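Putative periplasmic protein (Salmonella enterica subsp. enterica serovar Typhimurium, PDB 4J32) probably acts as the periplasmic immunity protein Tai4, binding and inhibiting the type VI secretion effector Tae4, a papain-like peptidoglycan amidase. Local coordinates at residues Q10-N16 with Y43-Q49; W17-H21 with T39-L44. All coordinates share one frame; numbering follows the deposited sequence. Where two conformers were deposited one is given.

Contact 1: residues Q10-N16 with Y43-Q49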
# COMPACT_ATOMS: atom_id res chain seq x y z
N GLN B 10 8.26 18.51 -2.54
CA GLN B 10 7.08 18.77 -1.69
C GLN B 10 5.81 18.11 -2.23
O GLN B 10 5.03 17.52 -1.47
CB GLN B 10 6.88 20.27 -1.50
CG GLN B 10 7.98 20.92 -0.66
CD GLN B 10 7.87 20.48 0.80
OE1 GLN B 10 6.86 20.77 1.45
NE2 GLN B 10 8.88 19.77 1.30
N SER B 11 5.57 18.22 -3.54
CA SER B 11 4.39 17.56 -4.12
C SER B 11 4.46 16.02 -4.01
O SER B 11 3.45 15.36 -3.70
CB SER B 11 4.17 17.99 -5.57
OG SER B 11 5.19 17.50 -6.42
N GLU B 12 5.65 15.45 -4.24
CA GLU B 12 5.88 14.02 -4.12
C GLU B 12 5.65 13.56 -2.68
O GLU B 12 5.03 12.52 -2.44
CB GLU B 12 7.32 13.67 -4.53
CG GLU B 12 7.53 13.70 -6.04
CD GLU B 12 9.00 13.59 -6.49
OE1 GLU B 12 9.95 13.85 -5.71
OE2 GLU B 12 9.20 13.23 -7.67
N LEU B 13 6.10 14.35 -1.71
CA LEU B 13 5.84 14.00 -0.29
C LEU B 13 4.34 13.91 -0.02
O LEU B 13 3.87 13.02 0.70
CB LEU B 13 6.48 15.00 0.67
CG LEU B 13 8.00 15.05 0.81
CD1 LEU B 13 8.41 16.28 1.61
CD2 LEU B 13 8.53 13.76 1.48
N LEU B 14 3.58 14.85 -0.56
CA LEU B 14 2.12 14.90 -0.30
C LEU B 14 1.41 13.72 -0.96
O LEU B 14 0.49 13.15 -0.38
CB LEU B 14 1.53 16.23 -0.77
CG LEU B 14 1.95 17.42 0.12
CD1 LEU B 14 1.64 18.75 -0.58
CD2 LEU B 14 1.26 17.35 1.47
N LYS B 15 1.84 13.36 -2.15
CA LYS B 15 1.31 12.17 -2.83
C LYS B 15 1.71 10.90 -2.06
O LYS B 15 0.91 9.99 -1.91
CB LYS B 15 1.79 12.13 -4.28
CG LYS B 15 1.16 13.23 -5.15
CD LYS B 15 1.96 13.47 -6.44
CE LYS B 15 1.34 14.64 -7.25
NZ LYS B 15 2.01 14.83 -8.56
N ASN B 16 2.93 10.87 -1.52
CA ASN B 16 3.38 9.71 -0.73
C ASN B 16 2.58 9.58 0.55
O ASN B 16 2.21 8.47 0.95
CB ASN B 16 4.88 9.79 -0.41
CG ASN B 16 5.78 9.63 -1.63
OD1 ASN B 16 5.34 9.29 -2.73
ND2 ASN B 16 7.07 9.89 -1.43
N TYR B 43 6.57 11.30 5.84
CA TYR B 43 6.34 12.30 4.76
C TYR B 43 5.82 13.63 5.31
O TYR B 43 6.18 14.69 4.77
CB TYR B 43 5.41 11.74 3.68
CG TYR B 43 5.99 10.47 3.10
CD1 TYR B 43 7.29 10.47 2.58
CD2 TYR B 43 5.27 9.27 3.12
CE1 TYR B 43 7.88 9.30 2.07
CE2 TYR B 43 5.84 8.09 2.60
CZ TYR B 43 7.13 8.12 2.08
OH TYR B 43 7.72 6.99 1.60
N LEU B 44 4.98 13.58 6.34
CA LEU B 44 4.54 14.81 7.03
C LEU B 44 5.71 15.59 7.63
O LEU B 44 5.71 16.83 7.57
CB LEU B 44 3.43 14.52 8.07
CG LEU B 44 2.84 15.70 8.86
CD1 LEU B 44 1.38 15.41 9.17
CD2 LEU B 44 3.65 15.96 10.10
N GLU B 45 6.69 14.89 8.22
CA GLU B 45 7.84 15.54 8.85
C GLU B 45 8.53 16.49 7.88
O GLU B 45 8.94 17.60 8.27
CB GLU B 45 8.86 14.52 9.39
CG GLU B 45 10.29 15.06 9.71
CD GLU B 45 10.36 16.02 10.93
OE1 GLU B 45 9.51 15.88 11.85
OE2 GLU B 45 11.27 16.88 10.96
N TYR B 46 8.69 16.05 6.64
CA TYR B 46 9.48 16.81 5.64
C TYR B 46 8.65 17.82 4.83
O TYR B 46 9.21 18.63 4.06
CB TYR B 46 10.21 15.83 4.71
CG TYR B 46 11.34 15.10 5.41
CD1 TYR B 46 12.57 15.73 5.65
CD2 TYR B 46 11.19 13.79 5.85
CE1 TYR B 46 13.63 15.05 6.30
CE2 TYR B 46 12.25 13.11 6.50
CZ TYR B 46 13.46 13.74 6.72
OH TYR B 46 14.51 13.06 7.33
N GLY B 47 7.34 17.79 5.02
CA GLY B 47 6.46 18.78 4.37
C GLY B 47 6.62 20.18 4.95
O GLY B 47 7.10 20.35 6.07
N LYS B 48 6.25 21.19 4.16
CA LYS B 48 6.28 22.59 4.59
C LYS B 48 4.85 23.13 4.71
O LYS B 48 4.64 24.34 4.91
CB LYS B 48 7.09 23.45 3.59
CG LYS B 48 8.60 23.06 3.46
CD LYS B 48 9.27 23.06 4.83
CE LYS B 48 10.79 22.93 4.75
NZ LYS B 48 11.42 23.43 6.04
N GLN B 49 3.89 22.21 4.64
CA GLN B 49 2.46 22.56 4.65
C GLN B 49 1.87 22.44 6.04
O GLN B 49 2.33 21.63 6.87
CB GLN B 49 1.65 21.66 3.69
CG GLN B 49 2.02 21.81 2.20
CD GLN B 49 3.40 21.21 1.88
OE1 GLN B 49 3.73 20.12 2.34
NE2 GLN B 49 4.20 21.94 1.10
O HOH W 1 5.18 18.04 1.47
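With CG anti to the carbonyl carbon and the chain bent at chi2 (-71°), Gln10 reaches across to the chain leaving helix 30-46, where its amide meets Tyr46, Lys48 and Gln49. Its NE2 gives a nearly straight hydrogen bond to the carbonyl O of Tyr46 (3.0 Å), which lies in the plane of the Gln10 amide. On the other limb, OE1 takes two hydrogen bonds: the backbone N of Lys48 donates at 2.8 Å, somewhat tilted from the carbonyl plane, and NE2 of Gln49 at 2.9 Å, in that plane and on a lone pair. Gripped at both ends, the Gln10 amide can hardly rotate about chi3. Gln49 runs past Gln10 in the opposite direction, and its own bend at chi2 turns the amide to Gln10 OE1. Water 1 bridges OE1 of Gln49 and the backbone O of Gln10, while NE2 of Gln49 has a further acceptor in Glu100 O. The polar cluster thus ties the first turn of helix 10-26 to the C-terminal end of helix 30-46, its neighbour in this all-helical immunity fold. Deeper in, the packing turns apolar. Leu13 spreads its two methyls over helix 30-46, CD1 lying 3.6 Å from CB of Tyr46 and CD2 meeting the edge of the Tyr43 ring at CD1. Asn16 comes over a face of that ring in a CH-pi contact, its CB 3.5 Å from the centroid and only 8° off the normal. The isopropyl end of Leu14 rests against OE1 of Gln49 (CD2 at 3.8 Å). The Tyr46 hydroxyl hydrogen-bonds to NE of Arg137 of the chain of the putative cytoplasmic protein, probably the Tae4 effector.

Contact 2: residues W17-H21 with T39-L44; sequences WALSH and TASAYL
Trp17 and Ser20 of one helix make a shallow hollow that receives the methyl of Ala40 from the other. This is a close antiparallel helix pair within the all-helical Tai4 fold: the axes of the short segments approach to 8.4 Å at 159° between their directions, and the small Ala40 sits where the backbones come nearest, its CA 4.9 Å from CA of Trp17. The methyl presses on a face of the indole, with CB 4.0 Å from the centroid of the five-membered ring in a CH-pi contact. Trp17 reaches this place because its CG lies opposite the backbone N (chi1 -165°), which lays the indole alongside helix 30-46. CB of His21 packs against the indole too, one helical turn further along its own helix. Away from this contact, Tyr54 of helix 51-65 meets the indole edge-to-face and Ile57 packs on it. At the other end of the hollow, CB of Ser20 touches CG2 of Thr39 at 3.9 Å. In one of its two conformers the Ser20 hydroxyl, hydrogen-bonded to the O of Asn16 one turn back, lies in the plane of the Tyr43 ring at its edge. Beyond the Ala40 methyl, CB of Tyr43 sits near the plane of the indole at its edge, and CB of Leu44 lies 4.0 Å from CD1 of Trp17. Between these bumps the leading edge of the indole makes the closest approach of the contact, CD1 of Trp17 coming up against the carbonyl O of Ala40 at 3.0 Å.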
# COMPACT_ATOMS: atom_id res chain seq x y z
N TRP B 17 2.35 10.74 1.20
CA TRP B 17 1.47 10.82 2.35
C TRP B 17 0.08 10.31 2.01
O TRP B 17 -0.50 9.52 2.75
CB TRP B 17 1.39 12.27 2.92
CG TRP B 17 0.78 12.28 4.30
CD1 TRP B 17 1.45 12.22 5.48
CD2 TRP B 17 -0.62 12.29 4.63
NE1 TRP B 17 0.57 12.21 6.53
CE2 TRP B 17 -0.71 12.25 6.05
CE3 TRP B 17 -1.80 12.36 3.87
CZ2 TRP B 17 -1.94 12.26 6.73
CZ3 TRP B 17 -3.02 12.37 4.55
CH2 TRP B 17 -3.09 12.33 5.97
N ALA B 18 -0.49 10.79 0.91
CA ALA B 18 -1.83 10.38 0.52
C ALA B 18 -1.94 8.84 0.43
O ALA B 18 -2.88 8.22 0.97
CB ALA B 18 -2.21 11.04 -0.83
N LEU B 19 -0.98 8.22 -0.25
CA LEU B 19 -1.00 6.78 -0.44
C LEU B 19 -0.88 6.02 0.90
O LEU B 19 -1.71 5.13 1.19
CB LEU B 19 0.10 6.35 -1.41
CG LEU B 19 0.28 4.84 -1.62
CD1 LEU B 19 -1.06 4.15 -2.05
CD2 LEU B 19 1.39 4.63 -2.66
N SER B 20 0.12 6.37 1.70
CA SER B 20 0.34 5.66 2.97
C SER B 20 -0.82 5.87 3.93
O SER B 20 -1.23 4.92 4.61
CB SER B 20 1.68 6.00 3.62
OG SER B 20 1.93 7.38 3.59
N HIS B 21 -1.36 7.10 3.98
CA HIS B 21 -2.52 7.36 4.83
C HIS B 21 -3.72 6.51 4.42
O HIS B 21 -4.40 5.93 5.27
CB HIS B 21 -2.89 8.85 4.82
CG HIS B 21 -4.08 9.16 5.67
ND1 HIS B 21 -4.04 9.12 7.05
CD2 HIS B 21 -5.34 9.50 5.33
CE1 HIS B 21 -5.23 9.43 7.52
NE2 HIS B 21 -6.05 9.64 6.50
N THR B 39 4.79 5.40 8.40
CA THR B 39 5.30 5.78 7.09
C THR B 39 4.72 7.15 6.67
O THR B 39 5.46 8.05 6.25
CB THR B 39 4.98 4.67 6.04
OG1 THR B 39 5.70 3.48 6.38
CG2 THR B 39 5.36 5.11 4.61
N ALA B 40 3.41 7.32 6.80
CA ALA B 40 2.83 8.62 6.47
C ALA B 40 3.47 9.74 7.32
O ALA B 40 3.77 10.81 6.81
CB ALA B 40 1.30 8.62 6.63
N SER B 41 3.74 9.46 8.60
CA SER B 41 4.26 10.52 9.49
C SER B 41 5.65 10.99 8.99
O SER B 41 6.02 12.16 9.18
CB SER B 41 4.29 10.07 10.95
OG SER B 41 5.36 9.19 11.22
N ALA B 42 6.40 10.09 8.36
CA ALA B 42 7.72 10.44 7.81
C ALA B 42 7.56 11.49 6.71
O ALA B 42 8.33 12.47 6.63
CB ALA B 42 8.43 9.19 7.28
N TYR B 43 6.57 11.30 5.84
CA TYR B 43 6.34 12.30 4.76
C TYR B 43 5.82 13.63 5.31
O TYR B 43 6.18 14.69 4.77
CB TYR B 43 5.41 11.74 3.68
CG TYR B 43 5.99 10.47 3.10
CD1 TYR B 43 7.29 10.47 2.58
CD2 TYR B 43 5.27 9.27 3.12
CE1 TYR B 43 7.88 9.30 2.07
CE2 TYR B 43 5.84 8.09 2.60
CZ TYR B 43 7.13 8.12 2.08
OH TYR B 43 7.72 6.99 1.60
N LEU B 44 4.98 13.58 6.34
CA LEU B 44 4.54 14.81 7.03
C LEU B 44 5.71 15.59 7.63
O LEU B 44 5.71 16.83 7.57
CB LEU B 44 3.43 14.52 8.07
CG LEU B 44 2.84 15.70 8.86
CD1 LEU B 44 1.38 15.41 9.17
CD2 LEU B 44 3.65 15.96 10.10

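From the N terminus, the chain enters helix 10-26, whose first turns supply residues 10-16 of contact 1 and then residues 17-21 of contact 2. It turns back through the connection to helix 30-46, and residues 39-44 close the inner loop, contact 2. The overlapping residues 43-49, the end of helix 30-46 and the turn after it, close the outer loop, contact 1, so the two nest and do not cross. Their centres lie 8 Å apart and Tyr43 belongs to both, making them neighbouring zones along helices 10-26 and 30-46, the second running on into the turn. Contact 2 lies nearer the centre of the chain, contact 1 toward the end where the chain leaves for helix 51-65; both also touch the second subunit.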